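Local atomic coordinates of PKS (Streptomyces sp. CNQ431, PDB entry 5YDA), a protein that probably selects acyl units and loads them for chain extension, as the acyltransferase domain of the splenocin polyketide synthase SpnD, with broad substrate selectivity. Residues 252-264 and 347-359. Sequence-based numbering, arbitrary orientation.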
loop_
_atom_site.group_PDB
_atom_site.type_symbol
_atom_site.label_atom_id
_atom_site.label_comp_id
_atom_site.label_asym_id
_atom_site.label_seq_id
_atom_site.Cartn_x
_atom_site.Cartn_y
_atom_site.Cartn_z
ATOM N N GLU A 252 -6.868 -3.427 -32.611
ATOM C CA GLU A 252 -6.316 -2.181 -33.071
ATOM C C GLU A 252 -7.005 -1.169 -32.184
ATOM O O GLU A 252 -8.189 -1.243 -31.972
ATOM C CB GLU A 252 -6.622 -1.967 -34.545
ATOM C CG GLU A 252 -6.315 -0.588 -35.096
ATOM C CD GLU A 252 -4.894 -0.136 -34.855
ATOM O OE1 GLU A 252 -3.978 -0.706 -35.468
ATOM O OE2 GLU A 252 -4.688 0.798 -34.060
ATOM N N GLY A 253 -6.247 -0.240 -31.645
ATOM C CA GLY A 253 -6.782 0.719 -30.705
ATOM C C GLY A 253 -6.773 0.274 -29.257
ATOM O O GLY A 253 -7.343 0.975 -28.417
ATOM N N LEU A 254 -6.137 -0.851 -28.936
ATOM C CA LEU A 254 -6.098 -1.359 -27.572
ATOM C C LEU A 254 -4.680 -1.765 -27.210
ATOM O O LEU A 254 -3.944 -2.306 -28.043
ATOM C CB LEU A 254 -7.029 -2.574 -27.377
ATOM C CG LEU A 254 -8.529 -2.398 -27.581
ATOM C CD1 LEU A 254 -9.205 -3.750 -27.532
ATOM C CD2 LEU A 254 -9.136 -1.458 -26.560
ATOM N N SER A 255 -4.305 -1.518 -25.964
ATOM C CA SER A 255 -3.056 -2.026 -25.423
ATOM C C SER A 255 -3.347 -2.758 -24.121
ATOM O O SER A 255 -4.297 -2.433 -23.396
ATOM C CB SER A 255 -2.017 -0.902 -25.157
ATOM O OG SER A 255 -1.911 -0.006 -26.253
ATOM N N LEU A 256 -2.520 -3.756 -23.846
ATOM C CA LEU A 256 -2.507 -4.414 -22.549
ATOM C C LEU A 256 -1.870 -3.459 -21.537
ATOM O O LEU A 256 -0.656 -3.224 -21.573
ATOM C CB LEU A 256 -1.732 -5.727 -22.653
ATOM C CG LEU A 256 -1.701 -6.674 -21.453
ATOM C CD1 LEU A 256 -3.122 -7.061 -21.060
ATOM C CD2 LEU A 256 -0.894 -7.926 -21.775
ATOM N N ALA A 257 -2.682 -2.901 -20.637
ATOM C CA ALA A 257 -2.183 -1.881 -19.723
ATOM C C ALA A 257 -1.513 -2.486 -18.490
ATOM O O ALA A 257 -0.521 -1.941 -17.998
ATOM C CB ALA A 257 -3.322 -0.944 -19.314
ATOM N N ALA A 258 -2.009 -3.617 -17.984
ATOM C CA ALA A 258 -1.442 -4.220 -16.780
ATOM C C ALA A 258 -1.728 -5.711 -16.780
ATOM O O ALA A 258 -2.807 -6.142 -17.200
ATOM C CB ALA A 258 -2.021 -3.598 -15.495
ATOM N N VAL A 259 -0.767 -6.491 -16.295
ATOM C CA VAL A 259 -0.977 -7.900 -15.986
ATOM C C VAL A 259 -0.807 -8.033 -14.478
ATOM O O VAL A 259 0.320 -8.066 -13.965
ATOM C CB VAL A 259 -0.018 -8.812 -16.758
ATOM C CG1 VAL A 259 -0.229 -10.282 -16.376
ATOM C CG2 VAL A 259 -0.219 -8.617 -18.257
ATOM N N ASN A 260 -1.925 -8.119 -13.761
ATOM C CA ASN A 260 -1.944 -7.922 -12.318
ATOM C C ASN A 260 -1.889 -9.210 -11.504
ATOM O O ASN A 260 -1.243 -9.227 -10.452
ATOM C CB ASN A 260 -3.182 -7.111 -11.934
ATOM C CG ASN A 260 -3.069 -5.669 -12.389
ATOM O OD1 ASN A 260 -1.960 -5.196 -12.658
ATOM N ND2 ASN A 260 -4.196 -4.974 -12.509
ATOM N N SER A 261 -2.558 -10.281 -11.948
ATOM C CA SER A 261 -2.561 -11.581 -11.283
ATOM C C SER A 261 -3.144 -12.614 -12.247
ATOM O O SER A 261 -3.666 -12.239 -13.313
ATOM C CB SER A 261 -3.376 -11.547 -9.985
ATOM O OG SER A 261 -4.746 -11.778 -10.261
ATOM N N PRO A 262 -3.088 -13.913 -11.924
ATOM C CA PRO A 262 -3.680 -14.921 -12.830
ATOM C C PRO A 262 -5.164 -14.711 -13.141
ATOM O O PRO A 262 -5.670 -15.371 -14.047
ATOM C CB PRO A 262 -3.459 -16.241 -12.078
ATOM C CG PRO A 262 -2.191 -16.011 -11.307
ATOM C CD PRO A 262 -2.288 -14.546 -10.857
ATOM N N VAL A 263 -5.870 -13.819 -12.449
ATOM C CA VAL A 263 -7.281 -13.591 -12.739
ATOM C C VAL A 263 -7.570 -12.105 -12.911
ATOM O O VAL A 263 -8.695 -11.661 -12.656
ATOM C CB VAL A 263 -8.187 -14.168 -11.626
ATOM C CG1 VAL A 263 -8.098 -15.708 -11.574
ATOM C CG2 VAL A 263 -7.849 -13.535 -10.259
ATOM N N ALA A 264 -6.574 -11.311 -13.313
ATOM C CA ALA A 264 -6.797 -9.868 -13.386
ATOM C C ALA A 264 -5.811 -9.221 -14.349
ATOM O O ALA A 264 -4.594 -9.393 -14.218
ATOM C CB ALA A 264 -6.673 -9.224 -11.999
ATOM N N ASP A 347 9.368 4.811 -20.507
ATOM C CA ASP A 347 8.851 3.478 -20.818
ATOM C C ASP A 347 7.881 2.993 -19.748
ATOM O O ASP A 347 6.875 2.341 -20.054
ATOM C CB ASP A 347 9.999 2.474 -20.951
ATOM C CG ASP A 347 10.789 2.651 -22.226
ATOM O OD1 ASP A 347 10.266 3.265 -23.180
ATOM O OD2 ASP A 347 11.936 2.164 -22.272
ATOM N N HIS A 348 8.186 3.278 -18.481
ATOM C CA HIS A 348 7.327 2.826 -17.400
ATOM C C HIS A 348 5.893 3.299 -17.603
ATOM O O HIS A 348 4.945 2.533 -17.392
ATOM C CB HIS A 348 7.869 3.317 -16.057
ATOM C CG HIS A 348 6.946 3.035 -14.918
ATOM N ND1 HIS A 348 6.078 3.980 -14.416
ATOM C CD2 HIS A 348 6.721 1.900 -14.212
ATOM C CE1 HIS A 348 5.365 3.442 -13.441
ATOM N NE2 HIS A 348 5.740 2.182 -13.295
ATOM N N THR A 349 5.722 4.546 -18.059
ATOM C CA THR A 349 4.402 5.133 -18.262
ATOM C C THR A 349 3.731 4.629 -19.537
ATOM O O THR A 349 2.496 4.558 -19.598
ATOM C CB THR A 349 4.536 6.663 -18.262
ATOM O OG1 THR A 349 4.709 7.111 -16.908
ATOM C CG2 THR A 349 3.321 7.377 -18.897
ATOM N N ARG A 350 4.512 4.242 -20.545
ATOM C CA ARG A 350 3.931 3.762 -21.794
ATOM C C ARG A 350 3.619 2.265 -21.767
ATOM O O ARG A 350 2.644 1.829 -22.386
ATOM C CB ARG A 350 4.880 4.071 -22.956
ATOM C CG ARG A 350 4.485 3.453 -24.284
ATOM C CD ARG A 350 3.161 3.992 -24.778
ATOM N NE ARG A 350 2.740 3.348 -26.021
ATOM C CZ ARG A 350 2.240 2.111 -26.108
ATOM N NH1 ARG A 350 2.095 1.351 -25.024
ATOM N NH2 ARG A 350 1.892 1.627 -27.289
ATOM N N ARG A 351 4.410 1.477 -21.060
ATOM C CA ARG A 351 4.409 0.035 -21.226
ATOM C C ARG A 351 3.590 -0.667 -20.149
ATOM O O ARG A 351 3.249 -0.106 -19.098
ATOM C CB ARG A 351 5.845 -0.494 -21.231
ATOM C CG ARG A 351 6.562 -0.138 -22.551
ATOM C CD ARG A 351 7.993 -0.617 -22.613
ATOM N NE ARG A 351 8.156 -2.040 -22.308
ATOM C CZ ARG A 351 9.344 -2.626 -22.157
ATOM N NH1 ARG A 351 10.455 -1.905 -22.293
ATOM N NH2 ARG A 351 9.431 -3.922 -21.869
ATOM N N THR A 352 3.272 -1.920 -20.448
ATOM C CA THR A 352 2.468 -2.751 -19.576
ATOM C C THR A 352 3.033 -2.782 -18.164
ATOM O O THR A 352 4.241 -2.947 -17.961
ATOM C CB THR A 352 2.408 -4.167 -20.158
ATOM O OG1 THR A 352 1.934 -4.098 -21.516
ATOM C CG2 THR A 352 1.478 -5.068 -19.315
ATOM N N VAL A 353 2.149 -2.610 -17.185
ATOM C CA VAL A 353 2.506 -2.842 -15.788
ATOM C C VAL A 353 2.579 -4.356 -15.566
ATOM O O VAL A 353 1.552 -5.044 -15.498
ATOM C CB VAL A 353 1.504 -2.175 -14.832
ATOM C CG1 VAL A 353 1.849 -2.472 -13.397
ATOM C CG2 VAL A 353 1.482 -0.658 -15.052
ATOM N N ARG A 354 3.796 -4.879 -15.458
ATOM C CA ARG A 354 4.007 -6.292 -15.151
ATOM C C ARG A 354 3.995 -6.519 -13.633
ATOM O O ARG A 354 4.973 -6.949 -13.021
ATOM C CB ARG A 354 5.311 -6.774 -15.771
ATOM C CG ARG A 354 5.414 -6.547 -17.284
ATOM C CD ARG A 354 4.701 -7.650 -18.046
ATOM N NE ARG A 354 4.446 -7.294 -19.444
ATOM C CZ ARG A 354 3.673 -8.001 -20.266
ATOM N NH1 ARG A 354 3.493 -7.605 -21.523
ATOM N NH2 ARG A 354 3.080 -9.105 -19.825
ATOM N N PHE A 355 2.844 -6.254 -13.015
ATOM C CA PHE A 355 2.789 -6.357 -11.558
ATOM C C PHE A 355 2.872 -7.810 -11.079
ATOM O O PHE A 355 3.594 -8.114 -10.120
ATOM C CB PHE A 355 1.521 -5.702 -11.018
ATOM C CG PHE A 355 1.470 -5.690 -9.528
ATOM C CD1 PHE A 355 2.165 -4.730 -8.811
ATOM C CD2 PHE A 355 0.758 -6.659 -8.834
ATOM C CE1 PHE A 355 2.135 -4.726 -7.443
ATOM C CE2 PHE A 355 0.724 -6.649 -7.459
ATOM C CZ PHE A 355 1.415 -5.682 -6.759
ATOM N N ALA A 356 2.113 -8.718 -11.705
ATOM C CA ALA A 356 2.107 -10.114 -11.266
ATOM C C ALA A 356 3.507 -10.721 -11.322
ATOM O O ALA A 356 3.943 -11.396 -10.379
ATOM C CB ALA A 356 1.134 -10.933 -12.117
ATOM N N ASP A 357 4.228 -10.490 -12.428
ATOM C CA ASP A 357 5.618 -10.922 -12.502
ATOM C C ASP A 357 6.460 -10.248 -11.425
ATOM O O ASP A 357 7.317 -10.890 -10.799
ATOM C CB ASP A 357 6.189 -10.623 -13.887
ATOM C CG ASP A 357 5.523 -11.434 -14.971
ATOM O OD1 ASP A 357 5.063 -12.559 -14.671
ATOM O OD2 ASP A 357 5.442 -10.945 -16.119
ATOM N N GLY A 358 6.243 -8.949 -11.204
ATOM C CA GLY A 358 6.981 -8.261 -10.160
ATOM C C GLY A 358 6.785 -8.893 -8.795
ATOM O O GLY A 358 7.742 -9.050 -8.033
ATOM N N ILE A 359 5.539 -9.271 -8.468
ATOM C CA ILE A 359 5.263 -9.917 -7.184
ATOM C C ILE A 359 6.018 -11.241 -7.073
ATOM O O ILE A 359 6.575 -11.572 -6.019
ATOM C CB ILE A 359 3.745 -10.114 -7.002
ATOM C CG1 ILE A 359 3.111 -8.844 -6.475
ATOM C CG2 ILE A 359 3.483 -11.184 -5.999
ATOM C CD1 ILE A 359 3.518 -8.549 -5.045
HETATM O O HOH W 1 2.997 -9.357 -14.830
#
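A258 and V353 form a single parallel-type beta bridge, by which an edge strand, 254-261, of the antiparallel four-stranded sheet of the ferredoxin-like small subdomain of this acyltransferase domain is tied to the loop linking helices 342-350 and 355-366. Two backbone bonds define it: V353 N donates to A257 O (2.9 Å, N-H...O angle 173°), and V259 N donates to V353 O (2.8 Å). A third follows at the helix start, where A356 N, two residues after the N-cap position of R354, reaches V259 O at 3.0 Å, in the carbonyl plane. Water 1 donates to that same oxygen and accepts from D357 N, so the carbonyl holds both the helix's first turn and a solvent bridge.

One side-chain bond extends the series: T352 OG1 donates to L256 O over 2.7 Å. With OG1 anti to the carbonyl carbon, CG2 is turned beside it (OG1 chi1 -55°), where it lies near L256 CG and V259 CG2 and over one face of the R354 guanidinium, offset toward its rim.

One apolar contact accompanies the bridge: A258 CB meets V353 CB at 3.9 Å. N260 OD1 is hydrogen-bonded to H199 NE2, within the probable nucleophile elbow; the N260 amide plane stands 85° to the F355 ring, and the backbone O of N260 lies in the ring plane, 3.6 Å from CD2 at its edge.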